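Local coordinates for BsaWI endonuclease (Geobacillus stearothermophilus, PDB 4ZSF), which is a type II restriction endonuclease of the PD-(D/E)XK class that binds DNA and probably cleaves it in a metal-dependent reaction, at residues Tyr106-Leu111 / His248-Ala253; Lys155-Gly160 / Asp255-Arg260; Lys203-Val208 / Pro230-Ile235; Gly222-Trp227 / Tyr236-Asn241. All coordinates share one frame; numbering follows the deposited sequence. Where two conformers were deposited one is given.

Contact 1. Residues Tyr106-Leu111 / His248-Ala253; sequences YGMRIL and HAREAA
Arg250 has CG anti to its carbonyl carbon and an extended chi2, which puts CD over the ring of Tyr106; the bend at chi3 (72°) then lays the guanidinium beside it. Tyr106 also has its CG anti to the carbonyl carbon, carrying its ring to the helix. Arg250 CD sits over the centre of the Tyr106 ring, 3.6 Å from the centroid, in a CH-pi contact. Beyond it the guanidinium lies nearly parallel to the ring, offset over its CE1 side, the two planes 14° apart. Its carbon, Arg250 CZ, is 3.3 Å from Tyr106 CE1. Arg250 NH1 is hydrogen-bonded to Gln247 of its own helix.

Met108 makes the buried half. Its first two torsions, the second extended, carry the sulfur to the helix, and the bend at chi3 turns the end methyl toward Arg250. Met108 SD is 4.0 Å from Ala249 CB and 3.9 Å from Ala253 CB, so it rests against two methyl groups one helical turn apart. Met108 CE reaches Arg250 CG at 3.7 Å. The small alanines let the thioether come close to the helix backbone, with Met108 SD 3.5 Å from Ala249 O.

Gly107, with positive phi, is the C-prime residue of a Schellman motif that ends helix 70-103. The short axes of strand 108-111 and helix 248-253 are 10.5 Å apart and cross at 102°. Ala249 also touches Ile148 and Ala253 touches Val150, both on strand 146-152. This is a helix lying across an edge of the central sheet, as in the alpha/beta core of PD-(D/E)XK nucleases.

Contact 2. Residues Lys155-Gly160 / Asp255-Arg260; sequences KEYVFG and DWLHRR
Trp256 and Phe159 form the centre of this contact. Phe159 CB stands over the five-membered ring of Trp256, 3.5 Å from its centroid, in a CH-pi contact. The carbonyl Val158 O comes to 3.3 Å from Trp256 CZ2. Farther along the indole, Trp256 CZ3 meets Tyr157 CB at 3.8 Å, the two side chains crossing at about a right angle. Leu257 adds a looser touch, its CD2 being 4.3 Å from Tyr157 CD2. The same methyl lies at the edge of the indole, in its plane.

Trp256 has CG anti to the backbone N (chi1 -172°), which swings the indole from the helix to the strand. Arg260 covers the opposite indole face with CD, and its guanidinium turns one face to Trp256 NE1, tilted against the indole. That guanidinium is fixed in turn by a salt bridge to Asp131 and hydrogen bonds to Ala185 O and Phe186 O. At the helix end, Arg259 NH1 makes a salt bridge to Asp255 OD1 at 2.9 Å, with the oxygen in the guanidinium plane.

The Phe159 ring leads away from Trp256 and packs on Ala252 and Ala253. Phe159 and Gly160 both face Ile148, a classic beta bulge, and here the strand meets the end of helix 243-258.

Contact 3. Residues Lys203-Val208 / Pro230-Ile235; sequences KFIAMV and PTIDRI. With nucleotides of chain B.
Val208 and Ile235 meet on one side of the helix; the flat group, the Phe204 ring, points away from them and has Lys203 CD over the centre of one face. The lysine chain is extended until a bend at chi4 (67°) turns NZ to the phosphate of DC3 of chain B. Lys203 NZ makes a weak hydrogen bond to OP1 of that nucleotide at 3.1 Å. Lys203 CD lies alongside the phosphate, 3.3 Å from its OP2. Tyr215 OH is a second partner of the ammonium group. With an alanine in place of Lys203, the phosphate would probably lose this positive partner and the Phe204 ring its methylene cover.

The protein contact itself is apolar. Val208 CG1 presses on Ile235 CG1 at 3.6 Å. Ile235 CD1 reaches Ile205 CG1 at 4.1 Å, the two chains crossing at about a right angle. Ile205 CG2 and Ile232 CG2 touch more loosely, at 4.4 Å.

A type II' turn from Ile232 to Ile235 presents both isoleucines to the helix. It is closed by Ile235 N to Ile232 O at 2.9 Å, and Asp233 takes its positive phi. Asn209 bonds to Ile232 O and Arg234 N, tying the turn to the helix end. Helix 202-209 thus lies between this turn, which leads into strand 235-238, and helix 172-184, which meets Phe204 and Met207.

Contact 4. Residues Gly222-Trp227 / Tyr236-Asn241; sequences GMYVFW and YPIDIN. With CA (calcium ion), chain F.
Tyr224 pairs with Tyr236, and Val225 with Pro237, as two parallel strands whose short axes diverge by 41°. Tyr236 N donates to Met223 O at 2.7 Å, and Val225 N to Tyr236 O at 2.9 Å, both nearly straight. Ile238 N also reaches Val225 O at 2.9 Å, but from 38° above the carbonyl plane.

Tyr224 and Tyr236 lie side by side and point the same way. Their rings are near parallel but slid apart, with centroids 5.3 Å from each other, so they barely overlap. The Tyr224 hydroxyl is hydrogen-bonded to His248. A phenylalanine in place of Tyr224 would probably leave His248 ND1 without this partner. Chi1 of 51° sets Ile238 CG1 between the backbone N and the carbonyl carbon, and with chi2 extended this brings CD1 over one face of the Phe226 ring, 3.7 Å from Phe226 CE2. On the other side of the sheet Pro237 CB sits at the edge of the Trp227 indole. Phe226 also packs on Ala49 of the second subunit.

Past the strand, Asp239 OD1 accepts from Asn241 N at 2.9 Å in an Asx turn. Asp239 OD2 binds the calcium ion at 2.3 Å, and water 1, held by Asn241 ND2, joins the metal at 2.5 Å. The Asx turn leaves one carboxylate oxygen to brace the loop and the other to bind metal. The carboxylate probably offsets part of the calcium's positive charge.

In the fold
Contacts 1 and 2 share helix 243-258 and lie 9 Å apart between centres. Met108 SD touches Phe159 CZ at 3.7 Å, and Arg109 NE makes a salt bridge to Glu156 OE2 at 2.8 Å. Contact 4 is at the other outer strand of the same six-stranded sheet. It meets contact 1 through His248, whose ND1 is 2.7 Å from Tyr224 OH. Contact 3 adjoins contact 4, their centres 12 Å apart, and Arg234 O lies 2.9 Å from Met223 N. Among the four, contact 3 touches the DNA. The nearest atoms of contacts 1 and 2 are about 12 and 16 Å from it. Another calcium ion lies about 4 Å from the side chain of Arg234 in contact 3.

Contact 1. Residues Tyr106-Leu111 / His248-Ala253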
# COMPACT_ATOMS: atom_id res chain seq x y z
N TYR A 106 9.54 -37.12 4.38
CA TYR A 106 10.89 -36.88 3.90
C TYR A 106 11.69 -35.97 4.82
O TYR A 106 12.70 -35.40 4.37
CB TYR A 106 10.85 -36.26 2.51
CG TYR A 106 9.93 -36.99 1.54
CD1 TYR A 106 10.28 -38.24 1.01
CD2 TYR A 106 8.72 -36.43 1.14
CE1 TYR A 106 9.44 -38.91 0.11
CE2 TYR A 106 7.88 -37.08 0.23
CZ TYR A 106 8.25 -38.32 -0.28
OH TYR A 106 7.42 -38.94 -1.18
N GLY A 107 11.23 -35.77 6.05
CA GLY A 107 12.01 -34.98 7.01
C GLY A 107 11.92 -33.46 6.81
O GLY A 107 12.80 -32.73 7.24
N MET A 108 10.89 -32.99 6.13
CA MET A 108 10.77 -31.56 5.80
C MET A 108 9.50 -30.98 6.41
O MET A 108 8.49 -31.70 6.61
CB MET A 108 10.80 -31.36 4.27
CG MET A 108 12.19 -31.64 3.68
SD MET A 108 12.16 -31.32 1.89
CE MET A 108 11.36 -32.79 1.35
N ARG A 109 9.50 -29.67 6.67
CA ARG A 109 8.24 -29.00 6.99
C ARG A 109 8.32 -27.54 6.61
O ARG A 109 9.39 -26.94 6.57
CB ARG A 109 7.87 -29.13 8.47
CG ARG A 109 8.93 -28.58 9.39
CD ARG A 109 8.34 -28.66 10.85
NE ARG A 109 9.34 -28.31 11.85
CZ ARG A 109 9.10 -28.32 13.17
NH1 ARG A 109 7.91 -28.70 13.63
NH2 ARG A 109 10.06 -28.00 14.03
N ILE A 110 7.13 -27.02 6.34
CA ILE A 110 6.89 -25.64 6.03
C ILE A 110 6.56 -24.91 7.32
O ILE A 110 5.78 -25.40 8.18
CB ILE A 110 5.70 -25.48 5.02
CG1 ILE A 110 6.13 -26.04 3.65
CG2 ILE A 110 5.25 -24.05 4.96
CD1 ILE A 110 4.93 -26.17 2.67
N LEU A 111 7.16 -23.74 7.43
CA LEU A 111 6.94 -22.84 8.56
C LEU A 111 6.32 -21.53 8.10
O LEU A 111 6.79 -20.94 7.08
CB LEU A 111 8.27 -22.50 9.24
CG LEU A 111 9.18 -23.64 9.62
CD1 LEU A 111 10.47 -22.98 10.12
CD2 LEU A 111 8.50 -24.49 10.69
N HIS A 248 10.06 -31.51 -5.88
CA HIS A 248 11.21 -30.61 -6.07
C HIS A 248 11.82 -30.23 -4.72
O HIS A 248 13.06 -30.04 -4.65
CB HIS A 248 10.83 -29.36 -6.88
CG HIS A 248 10.40 -29.67 -8.29
ND1 HIS A 248 9.75 -28.76 -9.10
CD2 HIS A 248 10.50 -30.81 -9.01
CE1 HIS A 248 9.51 -29.31 -10.27
NE2 HIS A 248 9.96 -30.55 -10.26
N ALA A 249 10.99 -30.09 -3.69
CA ALA A 249 11.56 -29.78 -2.35
C ALA A 249 12.54 -30.89 -1.92
O ALA A 249 13.55 -30.60 -1.26
CB ALA A 249 10.47 -29.65 -1.31
N ARG A 250 12.21 -32.14 -2.23
CA ARG A 250 13.13 -33.25 -1.89
C ARG A 250 14.51 -33.05 -2.52
O ARG A 250 15.58 -33.27 -1.88
CB ARG A 250 12.55 -34.59 -2.38
CG ARG A 250 11.33 -35.02 -1.56
CD ARG A 250 10.72 -36.26 -2.21
NE ARG A 250 11.58 -37.42 -1.99
CZ ARG A 250 11.40 -38.60 -2.55
NH1 ARG A 250 10.42 -38.75 -3.42
NH2 ARG A 250 12.21 -39.63 -2.24
N GLU A 251 14.47 -32.66 -3.79
CA GLU A 251 15.69 -32.49 -4.54
C GLU A 251 16.45 -31.24 -4.08
O GLU A 251 17.67 -31.26 -4.00
CB GLU A 251 15.41 -32.40 -6.04
CG GLU A 251 16.74 -32.51 -6.81
CD GLU A 251 16.58 -32.39 -8.33
OE1 GLU A 251 15.44 -32.21 -8.83
OE2 GLU A 251 17.63 -32.47 -9.00
N ALA A 252 15.71 -30.15 -3.85
CA ALA A 252 16.31 -28.91 -3.37
C ALA A 252 17.02 -29.15 -2.02
O ALA A 252 18.14 -28.64 -1.78
CB ALA A 252 15.22 -27.84 -3.22
N ALA A 253 16.35 -29.88 -1.12
CA ALA A 253 16.93 -30.06 0.24
C ALA A 253 18.27 -30.82 0.11
O ALA A 253 19.27 -30.49 0.79
CB ALA A 253 15.95 -30.80 1.20

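Contact 2. Residues Lys155-Gly160 / Asp255-Arg260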
# COMPACT_ATOMS: atom_id res chain seq x y z
N LYS A 155 19.21 -32.06 13.28
CA LYS A 155 19.22 -30.59 13.35
C LYS A 155 18.31 -30.12 12.24
O LYS A 155 18.21 -30.80 11.23
CB LYS A 155 20.62 -30.03 13.18
CG LYS A 155 21.46 -30.18 14.45
CD LYS A 155 22.91 -29.96 14.14
CE LYS A 155 23.45 -31.12 13.30
NZ LYS A 155 24.85 -31.46 13.68
N GLU A 156 17.67 -28.95 12.41
CA GLU A 156 16.73 -28.50 11.42
C GLU A 156 17.30 -27.28 10.73
O GLU A 156 17.71 -26.30 11.38
CB GLU A 156 15.37 -28.18 12.12
CG GLU A 156 14.25 -27.72 11.16
CD GLU A 156 12.87 -27.67 11.82
OE1 GLU A 156 12.78 -27.83 13.09
OE2 GLU A 156 11.87 -27.50 11.08
N TYR A 157 17.30 -27.33 9.39
CA TYR A 157 17.90 -26.27 8.58
C TYR A 157 16.86 -25.61 7.71
O TYR A 157 16.18 -26.33 7.00
CB TYR A 157 18.95 -26.85 7.66
CG TYR A 157 20.10 -27.45 8.42
CD1 TYR A 157 21.19 -26.66 8.80
CD2 TYR A 157 20.09 -28.81 8.80
CE1 TYR A 157 22.28 -27.23 9.52
CE2 TYR A 157 21.16 -29.37 9.52
CZ TYR A 157 22.23 -28.58 9.87
OH TYR A 157 23.27 -29.16 10.56
N VAL A 158 16.79 -24.27 7.70
CA VAL A 158 16.00 -23.60 6.66
C VAL A 158 16.76 -23.70 5.32
O VAL A 158 17.90 -23.28 5.24
CB VAL A 158 15.75 -22.12 7.00
CG1 VAL A 158 15.06 -21.40 5.82
CG2 VAL A 158 14.92 -22.05 8.24
N PHE A 159 16.12 -24.23 4.27
CA PHE A 159 16.83 -24.27 2.97
C PHE A 159 16.03 -23.53 1.89
O PHE A 159 16.54 -23.36 0.77
CB PHE A 159 17.08 -25.72 2.52
CG PHE A 159 15.80 -26.52 2.12
CD1 PHE A 159 15.06 -27.23 3.07
CD2 PHE A 159 15.37 -26.53 0.77
CE1 PHE A 159 13.88 -27.96 2.69
CE2 PHE A 159 14.28 -27.27 0.39
CZ PHE A 159 13.52 -27.94 1.30
N GLY A 160 14.77 -23.14 2.16
CA GLY A 160 14.00 -22.52 1.08
C GLY A 160 13.10 -21.40 1.58
O GLY A 160 12.70 -21.40 2.77
N ASP A 255 20.31 -30.96 -2.44
CA ASP A 255 21.36 -30.15 -3.07
C ASP A 255 21.77 -29.00 -2.15
O ASP A 255 22.92 -28.60 -2.19
CB ASP A 255 20.93 -29.62 -4.42
CG ASP A 255 21.00 -30.69 -5.52
OD1 ASP A 255 21.57 -31.83 -5.31
OD2 ASP A 255 20.48 -30.42 -6.61
N TRP A 256 20.84 -28.47 -1.33
CA TRP A 256 21.23 -27.42 -0.41
C TRP A 256 22.16 -27.97 0.66
O TRP A 256 23.16 -27.33 1.06
CB TRP A 256 19.96 -26.80 0.20
CG TRP A 256 20.23 -25.61 1.03
CD1 TRP A 256 20.10 -24.29 0.63
CD2 TRP A 256 20.55 -25.59 2.42
NE1 TRP A 256 20.34 -23.45 1.70
CE2 TRP A 256 20.63 -24.22 2.81
CE3 TRP A 256 20.79 -26.58 3.37
CZ2 TRP A 256 20.93 -23.82 4.13
CZ3 TRP A 256 21.15 -26.20 4.69
CH2 TRP A 256 21.19 -24.82 5.06
N LEU A 257 21.85 -29.19 1.13
CA LEU A 257 22.69 -29.80 2.14
C LEU A 257 24.07 -30.17 1.57
O LEU A 257 25.06 -30.04 2.25
CB LEU A 257 22.03 -31.07 2.68
CG LEU A 257 20.78 -30.80 3.54
CD1 LEU A 257 20.07 -32.15 3.72
CD2 LEU A 257 21.22 -30.16 4.90
N HIS A 258 24.14 -30.67 0.34
CA HIS A 258 25.40 -31.30 -0.07
C HIS A 258 26.19 -30.59 -1.15
O HIS A 258 27.37 -30.87 -1.28
CB HIS A 258 25.14 -32.75 -0.49
CG HIS A 258 24.58 -33.57 0.64
ND1 HIS A 258 23.39 -34.27 0.55
CD2 HIS A 258 25.01 -33.72 1.91
CE1 HIS A 258 23.13 -34.85 1.72
NE2 HIS A 258 24.09 -34.51 2.57
N ARG A 259 25.55 -29.70 -1.90
CA ARG A 259 26.29 -28.98 -2.97
C ARG A 259 25.72 -27.55 -3.02
O ARG A 259 25.36 -27.05 -4.07
CB ARG A 259 26.20 -29.75 -4.32
CG ARG A 259 24.82 -30.18 -4.75
CD ARG A 259 24.90 -31.29 -5.88
NE ARG A 259 25.62 -32.44 -5.35
CZ ARG A 259 25.10 -33.34 -4.52
NH1 ARG A 259 23.79 -33.31 -4.16
NH2 ARG A 259 25.87 -34.30 -4.04
N ARG A 260 25.65 -26.90 -1.85
CA ARG A 260 24.97 -25.59 -1.80
C ARG A 260 25.60 -24.50 -2.72
O ARG A 260 24.92 -23.55 -3.17
CB ARG A 260 24.96 -25.10 -0.34
CG ARG A 260 24.11 -23.86 -0.19
CD ARG A 260 24.02 -23.43 1.30
NE ARG A 260 23.26 -22.16 1.41
CZ ARG A 260 23.13 -21.47 2.54
NH1 ARG A 260 23.71 -21.90 3.64
NH2 ARG A 260 22.44 -20.33 2.56

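Contact 3. Residues Lys203-Val208 / Pro230-Ile235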
# COMPACT_ATOMS: atom_id res chain seq x y z
N LYS A 203 5.02 -11.37 -20.89
CA LYS A 203 5.84 -10.66 -19.92
C LYS A 203 6.00 -11.46 -18.64
O LYS A 203 7.11 -11.59 -18.11
CB LYS A 203 5.25 -9.28 -19.59
CG LYS A 203 5.99 -8.57 -18.46
CD LYS A 203 5.09 -7.61 -17.71
CE LYS A 203 5.87 -6.78 -16.70
NZ LYS A 203 6.80 -5.84 -17.37
N PHE A 204 4.92 -12.02 -18.13
CA PHE A 204 5.00 -12.68 -16.86
C PHE A 204 5.70 -14.06 -16.94
O PHE A 204 6.48 -14.44 -16.05
CB PHE A 204 3.60 -12.75 -16.27
CG PHE A 204 3.06 -11.37 -15.87
CD1 PHE A 204 2.05 -10.75 -16.61
CD2 PHE A 204 3.60 -10.69 -14.77
CE1 PHE A 204 1.55 -9.51 -16.24
CE2 PHE A 204 3.11 -9.44 -14.40
CZ PHE A 204 2.08 -8.85 -15.14
N ILE A 205 5.50 -14.78 -18.04
CA ILE A 205 6.33 -15.97 -18.28
C ILE A 205 7.82 -15.61 -18.26
O ILE A 205 8.63 -16.33 -17.67
CB ILE A 205 5.95 -16.63 -19.62
CG1 ILE A 205 4.60 -17.34 -19.49
CG2 ILE A 205 6.98 -17.67 -20.03
CD1 ILE A 205 3.94 -17.61 -20.86
N ALA A 206 8.17 -14.47 -18.86
CA ALA A 206 9.56 -14.02 -18.94
C ALA A 206 10.09 -13.62 -17.56
O ALA A 206 11.26 -13.90 -17.24
CB ALA A 206 9.68 -12.84 -19.93
N MET A 207 9.25 -12.99 -16.75
CA MET A 207 9.62 -12.63 -15.38
C MET A 207 10.01 -13.85 -14.56
O MET A 207 10.87 -13.73 -13.67
CB MET A 207 8.50 -11.92 -14.63
CG MET A 207 8.25 -10.53 -15.13
SD MET A 207 7.31 -9.52 -13.97
CE MET A 207 8.64 -8.92 -12.93
N VAL A 208 9.36 -14.99 -14.83
CA VAL A 208 9.67 -16.20 -14.04
C VAL A 208 10.88 -16.87 -14.67
O VAL A 208 11.85 -17.19 -13.98
CB VAL A 208 8.47 -17.20 -13.99
CG1 VAL A 208 8.84 -18.55 -13.34
CG2 VAL A 208 7.25 -16.51 -13.31
N PRO A 230 0.35 -27.58 -18.82
CA PRO A 230 1.65 -28.25 -18.73
C PRO A 230 2.78 -27.32 -18.40
O PRO A 230 2.73 -26.11 -18.73
CB PRO A 230 1.87 -28.80 -20.12
CG PRO A 230 0.46 -28.91 -20.71
CD PRO A 230 -0.32 -27.81 -20.12
N THR A 231 3.82 -27.88 -17.79
CA THR A 231 5.02 -27.16 -17.42
C THR A 231 5.60 -26.29 -18.54
O THR A 231 5.77 -26.76 -19.69
CB THR A 231 6.08 -28.13 -16.95
OG1 THR A 231 5.58 -28.74 -15.75
CG2 THR A 231 7.44 -27.39 -16.67
N ILE A 232 5.91 -25.02 -18.20
CA ILE A 232 6.66 -24.14 -19.12
C ILE A 232 7.96 -23.79 -18.43
O ILE A 232 7.99 -22.88 -17.62
CB ILE A 232 5.88 -22.83 -19.45
CG1 ILE A 232 4.50 -23.16 -19.98
CG2 ILE A 232 6.69 -21.99 -20.49
CD1 ILE A 232 3.54 -21.94 -19.95
N ASP A 233 9.01 -24.57 -18.69
CA ASP A 233 10.32 -24.36 -18.07
C ASP A 233 10.24 -24.44 -16.54
O ASP A 233 10.23 -25.55 -16.00
CB ASP A 233 10.92 -23.03 -18.54
CG ASP A 233 12.41 -22.90 -18.20
OD1 ASP A 233 13.00 -23.81 -17.55
OD2 ASP A 233 12.96 -21.86 -18.59
N ARG A 234 10.18 -23.31 -15.84
CA ARG A 234 10.13 -23.34 -14.35
C ARG A 234 8.75 -23.03 -13.82
O ARG A 234 8.59 -22.86 -12.61
CB ARG A 234 11.13 -22.33 -13.76
CG ARG A 234 12.60 -22.63 -14.16
CD ARG A 234 13.46 -21.38 -13.81
NE ARG A 234 14.90 -21.56 -14.07
CZ ARG A 234 15.77 -22.15 -13.24
NH1 ARG A 234 15.37 -22.66 -12.08
NH2 ARG A 234 17.07 -22.23 -13.64
N ILE A 235 7.75 -23.00 -14.71
CA ILE A 235 6.37 -22.76 -14.28
C ILE A 235 5.64 -24.09 -14.27
O ILE A 235 5.36 -24.66 -15.34
CB ILE A 235 5.66 -21.80 -15.18
CG1 ILE A 235 6.42 -20.43 -15.18
CG2 ILE A 235 4.28 -21.59 -14.68
CD1 ILE A 235 5.92 -19.49 -16.31
P DC B 3 4.48 -3.47 -18.66
OP1 DC B 3 5.87 -3.47 -19.16
OP2 DC B 3 3.72 -4.71 -18.28
O5' DC B 3 4.39 -2.53 -17.37
C5' DC B 3 4.96 -1.26 -17.38
C4' DC B 3 4.49 -0.53 -16.15
O4' DC B 3 3.18 0.10 -16.42
C3' DC B 3 4.27 -1.44 -14.92
O3' DC B 3 4.69 -0.77 -13.79
C2' DC B 3 2.76 -1.59 -14.88
C1' DC B 3 2.39 -0.16 -15.27
N1 DC B 3 0.98 0.04 -15.57
C2 DC B 3 0.49 1.36 -15.59
O2 DC B 3 1.29 2.29 -15.42
N3 DC B 3 -0.81 1.56 -15.83
C4 DC B 3 -1.63 0.52 -16.05
N4 DC B 3 -2.91 0.77 -16.33
C5 DC B 3 -1.15 -0.84 -16.01
C6 DC B 3 0.15 -1.02 -15.75

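Contact 4. Residues Gly222-Trp227 / Tyr236-Asn241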
# COMPACT_ATOMS: atom_id res chain seq x y z
N GLY A 222 11.47 -21.90 -9.15
CA GLY A 222 10.27 -22.59 -9.60
C GLY A 222 9.04 -21.78 -9.16
O GLY A 222 9.04 -21.14 -8.11
N MET A 223 8.02 -21.84 -10.00
CA MET A 223 6.75 -21.18 -9.76
C MET A 223 5.72 -22.32 -9.84
O MET A 223 5.73 -23.08 -10.82
CB MET A 223 6.52 -20.09 -10.81
CG MET A 223 5.10 -19.59 -10.87
SD MET A 223 4.74 -18.52 -9.46
CE MET A 223 5.74 -17.07 -9.85
N TYR A 224 4.88 -22.47 -8.80
CA TYR A 224 3.90 -23.59 -8.78
C TYR A 224 2.53 -22.99 -8.85
O TYR A 224 2.20 -22.20 -7.98
CB TYR A 224 4.07 -24.42 -7.48
CG TYR A 224 5.49 -24.96 -7.48
CD1 TYR A 224 6.54 -24.21 -7.02
CD2 TYR A 224 5.75 -26.20 -8.05
CE1 TYR A 224 7.88 -24.66 -7.09
CE2 TYR A 224 7.05 -26.69 -8.12
CZ TYR A 224 8.12 -25.92 -7.61
OH TYR A 224 9.42 -26.40 -7.76
N VAL A 225 1.80 -23.28 -9.92
CA VAL A 225 0.52 -22.60 -10.16
C VAL A 225 -0.62 -23.58 -10.07
O VAL A 225 -0.53 -24.67 -10.66
CB VAL A 225 0.50 -21.92 -11.60
CG1 VAL A 225 -0.86 -21.16 -11.84
CG2 VAL A 225 1.72 -21.05 -11.77
N PHE A 226 -1.71 -23.20 -9.37
CA PHE A 226 -2.91 -24.04 -9.34
C PHE A 226 -3.66 -24.01 -10.69
O PHE A 226 -4.60 -23.28 -10.88
CB PHE A 226 -3.83 -23.60 -8.21
CG PHE A 226 -3.36 -24.03 -6.86
CD1 PHE A 226 -3.84 -25.21 -6.29
CD2 PHE A 226 -2.53 -23.25 -6.11
CE1 PHE A 226 -3.43 -25.61 -5.04
CE2 PHE A 226 -2.12 -23.66 -4.84
CZ PHE A 226 -2.58 -24.87 -4.31
N TRP A 227 -3.20 -24.80 -11.64
CA TRP A 227 -3.90 -24.89 -12.90
C TRP A 227 -3.49 -26.25 -13.52
O TRP A 227 -2.65 -26.95 -12.95
CB TRP A 227 -3.55 -23.69 -13.79
CG TRP A 227 -2.14 -23.54 -14.28
CD1 TRP A 227 -1.09 -24.43 -14.16
CD2 TRP A 227 -1.63 -22.42 -15.02
NE1 TRP A 227 0.03 -23.91 -14.76
CE2 TRP A 227 -0.28 -22.68 -15.30
CE3 TRP A 227 -2.20 -21.21 -15.46
CZ2 TRP A 227 0.55 -21.76 -16.00
CZ3 TRP A 227 -1.38 -20.28 -16.16
CH2 TRP A 227 -0.02 -20.57 -16.42
N TYR A 236 5.40 -24.60 -13.08
CA TYR A 236 4.88 -25.96 -12.92
C TYR A 236 3.43 -26.04 -12.44
O TYR A 236 3.04 -25.22 -11.61
CB TYR A 236 5.70 -26.68 -11.86
CG TYR A 236 7.19 -26.69 -12.14
CD1 TYR A 236 7.74 -27.57 -13.09
CD2 TYR A 236 8.04 -25.85 -11.41
CE1 TYR A 236 9.12 -27.59 -13.32
CE2 TYR A 236 9.42 -25.87 -11.64
CZ TYR A 236 9.95 -26.77 -12.58
OH TYR A 236 11.33 -26.75 -12.78
N PRO A 237 2.65 -27.02 -12.92
CA PRO A 237 1.27 -27.17 -12.46
C PRO A 237 1.19 -27.90 -11.13
O PRO A 237 1.95 -28.88 -10.90
CB PRO A 237 0.58 -27.98 -13.57
CG PRO A 237 1.72 -28.85 -14.16
CD PRO A 237 2.99 -27.93 -14.03
N ILE A 238 0.28 -27.44 -10.26
CA ILE A 238 -0.03 -28.17 -9.03
C ILE A 238 -1.52 -28.16 -8.81
O ILE A 238 -2.28 -27.39 -9.44
CB ILE A 238 0.65 -27.57 -7.77
CG1 ILE A 238 0.36 -26.06 -7.69
CG2 ILE A 238 2.19 -27.89 -7.71
CD1 ILE A 238 0.77 -25.45 -6.29
N ASP A 239 -1.99 -29.08 -7.96
CA ASP A 239 -3.34 -29.02 -7.47
C ASP A 239 -3.22 -29.19 -5.95
O ASP A 239 -2.14 -28.95 -5.37
CB ASP A 239 -4.25 -30.07 -8.09
CG ASP A 239 -3.82 -31.48 -7.75
OD1 ASP A 239 -2.91 -31.70 -6.91
OD2 ASP A 239 -4.49 -32.36 -8.27
N ILE A 240 -4.32 -29.58 -5.32
CA ILE A 240 -4.36 -29.61 -3.85
C ILE A 240 -3.24 -30.52 -3.24
O ILE A 240 -2.79 -30.32 -2.10
CB ILE A 240 -5.78 -30.05 -3.40
CG1 ILE A 240 -5.93 -30.01 -1.90
CG2 ILE A 240 -6.11 -31.44 -3.93
CD1 ILE A 240 -7.37 -30.42 -1.50
N ASN A 241 -2.78 -31.50 -4.01
CA ASN A 241 -1.69 -32.34 -3.50
C ASN A 241 -0.27 -31.77 -3.60
O ASN A 241 0.67 -32.35 -3.05
CB ASN A 241 -1.75 -33.68 -4.25
CG ASN A 241 -3.03 -34.38 -3.97
OD1 ASN A 241 -3.32 -34.62 -2.80
ND2 ASN A 241 -3.84 -34.64 -5.01
CA CA F . -3.77 -34.07 -9.64
O HOH W 1 -2.85 -34.92 -7.51
O HOH W 2 -5.85 -35.40 -8.51